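PDB 6COJ: probable CoA-transferase alpha subunit from Rhodococcus jostii, which probably serves as the alpha subunit of a CoA-transferase-family enzyme, and is seen here with a CoA thioester carrying a spirocyclic acyl group. Local coordinates for residues E151-T156 against E167-P173; V81-G87 against E109-M115; N176-V182 against A209-F214. The protein carries 1 engineered substitution. All blocks are in the same frame, centred on the assembly; numbering follows the deposited sequence.

In the fold
Contacts 2 and 3 are buried pairings within one parallel seven-stranded sheet, with centres about 17 Å apart, and their chemistry differs with their place in it. Contact 3 lies nearer the middle of the chain and joins mostly alanines and other apolar residues, whereas contact 2 includes strand 111-114, at one edge of the sheet within this chain, and is richer in tyrosines and charged groups. Contact 1, partly buried and farther out, belongs to a separate antiparallel sheet that reaches the second subunit. It is tied to contact 2 through Glu151 and by packing of Met172 on Met115, while residues 167-173 run on almost directly into the strand of contact 3.

Contact 1: residues E151-T156 against E167-P173; sequences ELRTVT and ETLIAMP
Leu152 leads with one methyl: its CD1 meets CG2 of Ile170 at 3.6 Å, the two side chains crossing at about a right angle, and also rests 3.7 Å from Pro173 CD. The leucine's CG stands opposite the backbone N (chi1 -172°), which carries the branch to these partners; Met119 of helix 117-128 and Val144 of helix 144-148 pack on it as well. With an alanine here both methyls vanish, and Ile170 CG2 and Pro173 CD would probably border a gap. Val155 brings CG1 to 3.9 Å from Ala171 CB, on a face that meets Val155 of the second subunit. Within the chain, the backbone of Val155 forms a hydrogen-bonded pair with Leu169: Val155 N donates to Leu169 O, while Leu169 N donates to Val155 O at 2.9 Å, almost straight (176°). Ala171 N donates to Arg153 O. Beyond the valine, Thr156 and Thr168 join hydroxyls, OG1 to OG1 at 2.9 Å, while Thr168 CG2 presses tightly on Thr154 CB. Tyr159 of the second subunit hydrogen-bonds to Arg153 N and Ala171 O. The arrangement is a beta hairpin with a long connecting loop, in a three-stranded antiparallel sheet where two copies of the protein meet.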
loop_
_atom_site.group_PDB
_atom_site.type_symbol
_atom_site.label_atom_id
_atom_site.label_comp_id
_atom_site.label_asym_id
_atom_site.label_seq_id
_atom_site.Cartn_x
_atom_site.Cartn_y
_atom_site.Cartn_z
ATOM N N GLU A 151 -7.461 -24.707 -6.515
ATOM C CA GLU A 151 -7.414 -23.325 -6.983
ATOM C C GLU A 151 -6.498 -22.462 -6.119
ATOM O O GLU A 151 -6.076 -21.388 -6.563
ATOM C CB GLU A 151 -8.828 -22.729 -7.032
ATOM C CG GLU A 151 -8.905 -21.405 -7.792
ATOM C CD GLU A 151 -10.300 -20.815 -7.887
ATOM O OE1 GLU A 151 -11.304 -21.555 -7.749
ATOM O OE2 GLU A 151 -10.381 -19.591 -8.114
ATOM N N LEU A 152 -6.194 -22.896 -4.894
ATOM C CA LEU A 152 -5.316 -22.168 -3.981
ATOM C C LEU A 152 -4.114 -23.052 -3.690
ATOM O O LEU A 152 -4.245 -24.092 -3.037
ATOM C CB LEU A 152 -6.047 -21.802 -2.688
ATOM C CG LEU A 152 -5.290 -20.874 -1.734
ATOM C CD1 LEU A 152 -5.082 -19.509 -2.375
ATOM C CD2 LEU A 152 -6.056 -20.750 -0.432
ATOM N N ARG A 153 -2.948 -22.636 -4.175
ATOM C CA ARG A 153 -1.698 -23.364 -4.022
ATOM C C ARG A 153 -0.746 -22.583 -3.126
ATOM O O ARG A 153 -0.956 -21.409 -2.828
ATOM C CB ARG A 153 -1.063 -23.629 -5.397
ATOM C CG ARG A 153 -1.925 -24.517 -6.287
ATOM C CD ARG A 153 -1.431 -24.578 -7.719
ATOM N NE ARG A 153 -2.266 -25.506 -8.483
ATOM C CZ ARG A 153 -2.206 -25.689 -9.800
ATOM N NH1 ARG A 153 -1.348 -25.000 -10.540
ATOM N NH2 ARG A 153 -3.017 -26.564 -10.381
ATOM N N THR A 154 0.320 -23.253 -2.694
ATOM C CA THR A 154 1.354 -22.604 -1.903
ATOM C C THR A 154 2.538 -22.220 -2.779
ATOM O O THR A 154 2.652 -22.624 -3.936
ATOM C CB THR A 154 1.833 -23.501 -0.763
ATOM O OG1 THR A 154 2.366 -24.720 -1.301
ATOM C CG2 THR A 154 0.686 -23.822 0.178
ATOM N N VAL A 155 3.424 -21.418 -2.199
ATOM C CA VAL A 155 4.683 -21.053 -2.836
ATOM C C VAL A 155 5.758 -21.077 -1.763
ATOM O O VAL A 155 5.539 -20.607 -0.642
ATOM C CB VAL A 155 4.591 -19.673 -3.529
ATOM C CG1 VAL A 155 4.216 -18.580 -2.528
ATOM C CG2 VAL A 155 5.901 -19.335 -4.238
ATOM N N THR A 156 6.910 -21.651 -2.091
ATOM C CA THR A 156 8.024 -21.734 -1.155
ATOM C C THR A 156 9.049 -20.640 -1.430
ATOM O O THR A 156 9.398 -20.372 -2.582
ATOM C CB THR A 156 8.670 -23.113 -1.249
ATOM O OG1 THR A 156 7.699 -24.094 -0.880
ATOM C CG2 THR A 156 9.858 -23.224 -0.303
ATOM N N GLU A 167 10.321 -21.075 4.201
ATOM C CA GLU A 167 8.911 -20.859 4.475
ATOM C C GLU A 167 8.082 -21.199 3.253
ATOM O O GLU A 167 8.421 -20.819 2.130
ATOM C CB GLU A 167 8.673 -19.389 4.788
ATOM C CG GLU A 167 9.260 -18.931 6.076
ATOM C CD GLU A 167 8.660 -17.617 6.527
ATOM O OE1 GLU A 167 9.324 -16.922 7.317
ATOM O OE2 GLU A 167 7.534 -17.288 6.095
ATOM N N THR A 168 6.967 -21.887 3.483
ATOM C CA THR A 168 5.974 -22.145 2.450
ATOM C C THR A 168 4.713 -21.371 2.819
ATOM O O THR A 168 4.178 -21.536 3.919
ATOM C CB THR A 168 5.689 -23.640 2.328
ATOM O OG1 THR A 168 6.883 -24.309 1.908
ATOM C CG2 THR A 168 4.621 -23.896 1.296
ATOM N N LEU A 169 4.279 -20.499 1.919
ATOM C CA LEU A 169 3.198 -19.557 2.175
ATOM C C LEU A 169 2.062 -19.792 1.187
ATOM O O LEU A 169 2.219 -20.478 0.176
ATOM C CB LEU A 169 3.720 -18.124 2.041
ATOM C CG LEU A 169 4.824 -17.752 3.029
ATOM C CD1 LEU A 169 5.753 -16.700 2.434
ATOM C CD2 LEU A 169 4.190 -17.278 4.315
ATOM N N ILE A 170 0.894 -19.223 1.483
ATOM C CA ILE A 170 -0.188 -19.222 0.504
ATOM C C ILE A 170 0.238 -18.370 -0.681
ATOM O O ILE A 170 0.732 -17.249 -0.508
ATOM C CB ILE A 170 -1.473 -18.653 1.124
ATOM C CG1 ILE A 170 -1.917 -19.469 2.343
ATOM C CG2 ILE A 170 -2.577 -18.551 0.078
ATOM C CD1 ILE A 170 -2.357 -20.894 2.020
ATOM N N ALA A 171 0.059 -18.887 -1.890
ATOM C CA ALA A 171 0.193 -18.068 -3.095
ATOM C C ALA A 171 -1.200 -17.555 -3.420
ATOM O O ALA A 171 -2.003 -18.255 -4.045
ATOM C CB ALA A 171 0.758 -18.898 -4.245
ATOM N N MET A 172 -1.528 -16.361 -2.957
ATOM C CA MET A 172 -2.845 -15.823 -3.264
ATOM C C MET A 172 -2.901 -15.463 -4.741
ATOM O O MET A 172 -2.132 -14.605 -5.187
ATOM C CB MET A 172 -3.100 -14.580 -2.418
ATOM C CG MET A 172 -4.437 -13.932 -2.733
ATOM S SD MET A 172 -5.814 -15.018 -2.329
ATOM C CE MET A 172 -7.088 -14.184 -3.259
ATOM N N PRO A 173 -3.765 -16.087 -5.536
ATOM C CA PRO A 173 -3.833 -15.728 -6.956
ATOM C C PRO A 173 -4.429 -14.340 -7.139
ATOM O O PRO A 173 -5.216 -13.852 -6.318
ATOM C CB PRO A 173 -4.766 -16.796 -7.540
ATOM C CG PRO A 173 -5.683 -17.125 -6.384
ATOM C CD PRO A 173 -4.773 -17.100 -5.174
#

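Contact 2: residues V81-G87 against E109-M115; sequences VTKAYYG and EIAVREM
Tyr86 and Glu114 make the tight end of this pairing. The phenol OH gives its proton to Glu114 OE1 at 2.7 Å, on the lone pair turned away from the other carboxylate oxygen, and the ring lies with one face over Glu114 CA and its edge against Val112 CG1. The ring gets there because CG sits between the backbone N and carbonyl carbon (chi1 56°). Glu114 OE2 bonds to a polar side chain of another protein's chain, so both carboxylate oxygens are engaged. Tyr86 N, by contrast, is buried with no partner.

The face of Lys83, Tyr85 and Arg113 is partly open to solvent, yet Arg113 CB lies over the Tyr85 ring, 3.8 Å from its centroid, and Met115 CE touches Tyr85 CB near the ring's edge. Lys83 passes its CE over a face of the Arg113 guanidinium. The two cations are gathered round Glu151, whose carboxylate bridges to both and also bonds to Tyr85 OH.

At the Glu109 end a water comes between the backbones, donating to Val81 O and Glu109 O, although Ile110 CG2 still packs on Val81 CG1. The first direct backbone bond is Ala111 N to Thr82 O, at 3.0 Å. Neighbouring parallel strands joined through helix 99-106 form a beta-alpha-beta crossover, as in Rossmann-like folds, and just past their C-terminal ends Phe88 and Ala117 line the thioester pocket.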
loop_
_atom_site.group_PDB
_atom_site.type_symbol
_atom_site.label_atom_id
_atom_site.label_comp_id
_atom_site.label_asym_id
_atom_site.label_seq_id
_atom_site.Cartn_x
_atom_site.Cartn_y
_atom_site.Cartn_z
ATOM N N VAL A 81 -25.861 -14.769 -8.866
ATOM C CA VAL A 81 -24.515 -15.135 -8.429
ATOM C C VAL A 81 -24.308 -16.624 -8.653
ATOM O O VAL A 81 -25.096 -17.454 -8.176
ATOM C CB VAL A 81 -24.284 -14.768 -6.958
ATOM C CG1 VAL A 81 -22.857 -15.124 -6.538
ATOM C CG2 VAL A 81 -24.565 -13.293 -6.738
ATOM N N THR A 82 -23.260 -16.965 -9.395
ATOM C CA THR A 82 -22.836 -18.348 -9.569
ATOM C C THR A 82 -21.698 -18.712 -8.631
ATOM O O THR A 82 -21.678 -19.815 -8.073
ATOM C CB THR A 82 -22.380 -18.565 -11.017
ATOM O OG1 THR A 82 -23.485 -18.350 -11.896
ATOM C CG2 THR A 82 -21.856 -19.987 -11.229
ATOM N N LYS A 83 -20.751 -17.799 -8.449
ATOM C CA LYS A 83 -19.559 -18.050 -7.664
ATOM C C LYS A 83 -19.227 -16.761 -6.929
ATOM O O LYS A 83 -19.428 -15.666 -7.462
ATOM C CB LYS A 83 -18.408 -18.461 -8.592
ATOM C CG LYS A 83 -17.166 -18.986 -7.891
ATOM C CD LYS A 83 -16.191 -19.555 -8.909
ATOM C CE LYS A 83 -14.959 -20.153 -8.233
ATOM N NZ LYS A 83 -13.918 -20.606 -9.207
ATOM N N ALA A 84 -18.754 -16.891 -5.695
ATOM C CA ALA A 84 -18.467 -15.715 -4.885
ATOM C C ALA A 84 -17.128 -15.873 -4.187
ATOM O O ALA A 84 -16.876 -16.900 -3.550
ATOM C CB ALA A 84 -19.585 -15.457 -3.861
ATOM N N TYR A 85 -16.285 -14.846 -4.314
ATOM C CA TYR A 85 -15.019 -14.717 -3.606
ATOM C C TYR A 85 -15.200 -13.605 -2.582
ATOM O O TYR A 85 -15.477 -12.465 -2.962
ATOM C CB TYR A 85 -13.926 -14.293 -4.590
ATOM C CG TYR A 85 -13.530 -15.324 -5.626
ATOM C CD1 TYR A 85 -14.337 -15.589 -6.726
ATOM C CD2 TYR A 85 -12.334 -16.022 -5.509
ATOM C CE1 TYR A 85 -13.970 -16.534 -7.675
ATOM C CE2 TYR A 85 -11.955 -16.963 -6.457
ATOM C CZ TYR A 85 -12.782 -17.212 -7.537
ATOM O OH TYR A 85 -12.432 -18.139 -8.491
ATOM N N TYR A 86 -15.030 -13.915 -1.293
ATOM C CA TYR A 86 -15.317 -12.905 -0.272
ATOM C C TYR A 86 -14.535 -13.216 0.992
ATOM O O TYR A 86 -14.205 -14.375 1.265
ATOM C CB TYR A 86 -16.828 -12.844 0.054
ATOM C CG TYR A 86 -17.389 -14.191 0.475
ATOM C CD1 TYR A 86 -17.879 -15.086 -0.466
ATOM C CD2 TYR A 86 -17.373 -14.586 1.809
ATOM C CE1 TYR A 86 -18.365 -16.330 -0.092
ATOM C CE2 TYR A 86 -17.840 -15.834 2.191
ATOM C CZ TYR A 86 -18.319 -16.698 1.239
ATOM O OH TYR A 86 -18.792 -17.934 1.608
ATOM N N GLY A 87 -14.277 -12.165 1.775
ATOM C CA GLY A 87 -13.614 -12.310 3.055
ATOM C C GLY A 87 -14.608 -12.473 4.182
ATOM O O GLY A 87 -14.276 -12.997 5.249
ATOM N N GLU A 109 -26.729 -22.794 -3.799
ATOM C CA GLU A 109 -26.914 -22.111 -5.071
ATOM C C GLU A 109 -25.660 -21.409 -5.570
ATOM O O GLU A 109 -25.619 -21.014 -6.739
ATOM C CB GLU A 109 -28.061 -21.110 -4.954
ATOM C CG GLU A 109 -29.409 -21.798 -4.826
ATOM C CD GLU A 109 -30.524 -20.852 -4.450
ATOM O OE1 GLU A 109 -31.701 -21.262 -4.523
ATOM O OE2 GLU A 109 -30.228 -19.703 -4.073
ATOM N N ILE A 110 -24.644 -21.239 -4.735
ATOM C CA ILE A 110 -23.430 -20.548 -5.144
ATOM C C ILE A 110 -22.222 -21.388 -4.755
ATOM O O ILE A 110 -22.219 -22.052 -3.711
ATOM C CB ILE A 110 -23.342 -19.117 -4.563
ATOM C CG1 ILE A 110 -23.322 -19.131 -3.037
ATOM C CG2 ILE A 110 -24.510 -18.260 -5.063
ATOM C CD1 ILE A 110 -23.170 -17.711 -2.418
ATOM N N ALA A 111 -21.208 -21.385 -5.614
ATOM C CA ALA A 111 -19.917 -21.964 -5.277
ATOM C C ALA A 111 -19.114 -20.864 -4.606
ATOM O O ALA A 111 -19.065 -19.740 -5.113
ATOM C CB ALA A 111 -19.198 -22.426 -6.544
ATOM N N VAL A 112 -18.519 -21.158 -3.458
ATOM C CA VAL A 112 -17.818 -20.125 -2.698
ATOM C C VAL A 112 -16.316 -20.355 -2.713
ATOM O O VAL A 112 -15.837 -21.490 -2.585
ATOM C CB VAL A 112 -18.350 -19.906 -1.265
ATOM C CG1 VAL A 112 -19.842 -19.543 -1.287
ATOM C CG2 VAL A 112 -18.100 -21.120 -0.392
ATOM N N ARG A 113 -15.578 -19.256 -2.877
ATOM C CA ARG A 113 -14.151 -19.224 -2.579
ATOM C C ARG A 113 -13.954 -18.251 -1.425
ATOM O O ARG A 113 -13.345 -17.177 -1.565
ATOM C CB ARG A 113 -13.341 -18.858 -3.817
ATOM C CG ARG A 113 -13.476 -19.871 -4.949
ATOM C CD ARG A 113 -12.926 -21.261 -4.573
ATOM N NE ARG A 113 -13.093 -22.203 -5.675
ATOM C CZ ARG A 113 -14.148 -22.996 -5.822
ATOM N NH1 ARG A 113 -15.119 -22.983 -4.917
ATOM N NH2 ARG A 113 -14.217 -23.806 -6.868
ATOM N N GLU A 114 -14.509 -18.634 -0.281
ATOM C CA GLU A 114 -14.376 -17.879 0.951
ATOM C C GLU A 114 -12.906 -17.833 1.350
ATOM O O GLU A 114 -12.162 -18.802 1.158
ATOM C CB GLU A 114 -15.216 -18.590 2.019
ATOM C CG GLU A 114 -15.260 -17.896 3.361
ATOM C CD GLU A 114 -16.308 -18.493 4.275
ATOM O OE1 GLU A 114 -17.435 -18.734 3.804
ATOM O OE2 GLU A 114 -16.000 -18.735 5.459
ATOM N N MET A 115 -12.477 -16.695 1.887
ATOM C CA MET A 115 -11.063 -16.523 2.187
ATOM C C MET A 115 -10.902 -15.577 3.363
ATOM O O MET A 115 -11.827 -14.850 3.732
ATOM C CB MET A 115 -10.304 -15.996 0.965
ATOM C CG MET A 115 -10.651 -14.561 0.597
ATOM S SD MET A 115 -9.873 -14.034 -0.950
ATOM C CE MET A 115 -11.244 -14.244 -2.097
HETATM O O HOH W 1 -26.724 -19.571 -8.670
#

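Contact 3: residues N176-V182 against A209-F214; sequences NLDAALV and AAEKRF
Leu177 lies along Ala209 and Ala210: its CB is 3.8 Å from Ala210 CB, and CG, placed opposite the carbonyl carbon (chi1 -47°), passes 3.9 Å from Ala209 O. At the tip CD1 rests 4.0 Å from Ala209 CB, and Ala210 CB also borders it. Leu124 of helix 117-128 packs on both Leu177 and Ala209, and Tyr206 of helix 203-208 adds to the leucine's surroundings. Ala180, on the same face as Leu177 and Ala210, continues the row, its CB meeting Ala210 CB at 3.7 Å.

The backbone bonds alternate except at the bend. Leu177 N donates to Ala209 O, but then two successive carbonyls are used, Leu177 O by Glu211 N and Asp178 O by Lys212 N, where both chains turn a corner. Beyond it Ala180 N binds Lys212 O, Phe214 N binds Ala180 O at 3.0 Å with a nearly straight N-H (171°), and Val182 N closes on Phe214 O. On the face of Leu181, its CD2 touches Phe214 CB at 4.1 Å and meets the ring obliquely. Arg213 turns to Cys207 O and Met240 O, with a salt bridge to Asp243. These two adjacent parallel strands, linked by a connection that includes helix 203-208, belong to the central sheet of a Rossmann-like alpha/beta fold, consistent with the CoA-transferase family.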
loop_
_atom_site.group_PDB
_atom_site.type_symbol
_atom_site.label_atom_id
_atom_site.label_comp_id
_atom_site.label_asym_id
_atom_site.label_seq_id
_atom_site.Cartn_x
_atom_site.Cartn_y
_atom_site.Cartn_z
ATOM N N ASN A 176 -8.281 -10.940 -10.694
ATOM C CA ASN A 176 -8.552 -10.138 -11.878
ATOM C C ASN A 176 -10.053 -10.046 -12.102
ATOM O O ASN A 176 -10.776 -11.036 -11.982
ATOM C CB ASN A 176 -7.897 -10.775 -13.100
ATOM C CG ASN A 176 -6.428 -11.055 -12.878
ATOM O OD1 ASN A 176 -5.613 -10.140 -12.879
ATOM N ND2 ASN A 176 -6.085 -12.322 -12.673
ATOM N N LEU A 177 -10.525 -8.856 -12.446
ATOM C CA LEU A 177 -11.949 -8.598 -12.586
ATOM C C LEU A 177 -12.283 -8.128 -13.994
ATOM O O LEU A 177 -11.555 -7.321 -14.581
ATOM C CB LEU A 177 -12.375 -7.497 -11.616
ATOM C CG LEU A 177 -11.882 -7.630 -10.171
ATOM C CD1 LEU A 177 -12.190 -6.364 -9.375
ATOM C CD2 LEU A 177 -12.504 -8.851 -9.512
ATOM N N ASP A 178 -13.414 -8.606 -14.522
ATOM C CA ASP A 178 -13.919 -8.017 -15.756
ATOM C C ASP A 178 -14.421 -6.607 -15.504
ATOM O O ASP A 178 -14.268 -5.729 -16.360
ATOM C CB ASP A 178 -15.028 -8.884 -16.350
ATOM C CG ASP A 178 -14.526 -10.250 -16.755
ATOM O OD1 ASP A 178 -13.508 -10.317 -17.479
ATOM O OD2 ASP A 178 -15.126 -11.250 -16.322
ATOM N N ALA A 179 -15.031 -6.372 -14.343
ATOM C CA ALA A 179 -15.576 -5.057 -14.046
ATOM C C ALA A 179 -15.498 -4.790 -12.552
ATOM O O ALA A 179 -15.439 -5.714 -11.735
ATOM C CB ALA A 179 -17.023 -4.924 -14.536
ATOM N N ALA A 180 -15.474 -3.504 -12.207
ATOM C CA ALA A 180 -15.586 -3.058 -10.825
ATOM C C ALA A 180 -16.702 -2.031 -10.730
ATOM O O ALA A 180 -16.861 -1.188 -11.622
ATOM C CB ALA A 180 -14.278 -2.417 -10.321
ATOM N N LEU A 181 -17.476 -2.118 -9.649
ATOM C CA LEU A 181 -18.527 -1.156 -9.319
ATOM C C LEU A 181 -18.186 -0.580 -7.952
ATOM O O LEU A 181 -18.066 -1.326 -6.976
ATOM C CB LEU A 181 -19.897 -1.844 -9.257
ATOM C CG LEU A 181 -20.302 -2.691 -10.462
ATOM C CD1 LEU A 181 -21.607 -3.419 -10.161
ATOM C CD2 LEU A 181 -20.438 -1.830 -11.699
ATOM N N VAL A 182 -17.994 0.741 -7.881
ATOM C CA VAL A 182 -17.654 1.405 -6.626
ATOM C C VAL A 182 -18.472 2.685 -6.518
ATOM O O VAL A 182 -18.902 3.254 -7.521
ATOM C CB VAL A 182 -16.137 1.716 -6.500
ATOM C CG1 VAL A 182 -15.298 0.427 -6.600
ATOM C CG2 VAL A 182 -15.695 2.724 -7.561
ATOM N N ALA A 209 -7.823 -3.456 -10.307
ATOM C CA ALA A 209 -7.845 -4.879 -10.632
ATOM C C ALA A 209 -8.773 -5.221 -11.793
ATOM O O ALA A 209 -8.821 -6.389 -12.194
ATOM C CB ALA A 209 -8.278 -5.684 -9.401
ATOM N N ALA A 210 -9.499 -4.245 -12.342
ATOM C CA ALA A 210 -10.593 -4.509 -13.264
ATOM C C ALA A 210 -10.310 -3.963 -14.658
ATOM O O ALA A 210 -9.543 -3.016 -14.844
ATOM C CB ALA A 210 -11.901 -3.897 -12.747
ATOM N N GLU A 211 -11.009 -4.545 -15.636
ATOM C CA GLU A 211 -10.953 -4.067 -17.016
ATOM C C GLU A 211 -11.883 -2.878 -17.244
ATOM O O GLU A 211 -11.472 -1.863 -17.816
ATOM C CB GLU A 211 -11.337 -5.208 -17.950
ATOM C CG GLU A 211 -11.288 -4.874 -19.424
ATOM C CD GLU A 211 -9.876 -4.707 -19.945
ATOM O OE1 GLU A 211 -9.709 -4.070 -21.008
ATOM O OE2 GLU A 211 -8.940 -5.217 -19.286
ATOM N N LYS A 212 -13.141 -2.989 -16.815
ATOM C CA LYS A 212 -14.137 -1.928 -16.963
ATOM C C LYS A 212 -14.519 -1.417 -15.580
ATOM O O LYS A 212 -14.864 -2.208 -14.702
ATOM C CB LYS A 212 -15.403 -2.458 -17.641
ATOM C CG LYS A 212 -15.214 -3.058 -19.016
ATOM C CD LYS A 212 -16.540 -3.658 -19.496
ATOM C CE LYS A 212 -16.356 -4.633 -20.646
ATOM N NZ LYS A 212 -15.708 -3.991 -21.821
ATOM N N ARG A 213 -14.459 -0.101 -15.380
ATOM C CA ARG A 213 -14.572 0.474 -14.047
ATOM C C ARG A 213 -15.672 1.523 -14.033
ATOM O O ARG A 213 -15.609 2.505 -14.779
ATOM C CB ARG A 213 -13.243 1.108 -13.638
ATOM C CG ARG A 213 -12.160 0.107 -13.240
ATOM C CD ARG A 213 -11.465 -0.535 -14.429
ATOM N NE ARG A 213 -10.858 0.454 -15.319
ATOM C CZ ARG A 213 -9.641 0.961 -15.145
ATOM N NH1 ARG A 213 -8.908 0.578 -14.111
ATOM N NH2 ARG A 213 -9.163 1.840 -16.009
ATOM N N PHE A 214 -16.668 1.328 -13.172
ATOM C CA PHE A 214 -17.778 2.264 -13.049
ATOM C C PHE A 214 -17.827 2.791 -11.626
ATOM O O PHE A 214 -17.860 2.006 -10.672
ATOM C CB PHE A 214 -19.085 1.589 -13.463
ATOM C CG PHE A 214 -19.039 1.101 -14.868
ATOM C CD1 PHE A 214 -19.144 1.993 -15.917
ATOM C CD2 PHE A 214 -18.748 -0.229 -15.137
ATOM C CE1 PHE A 214 -19.035 1.559 -17.213
ATOM C CE2 PHE A 214 -18.645 -0.673 -16.438
ATOM C CZ PHE A 214 -18.785 0.225 -17.477
HETATM O O HOH W 2 -6.894 -7.800 -13.757
#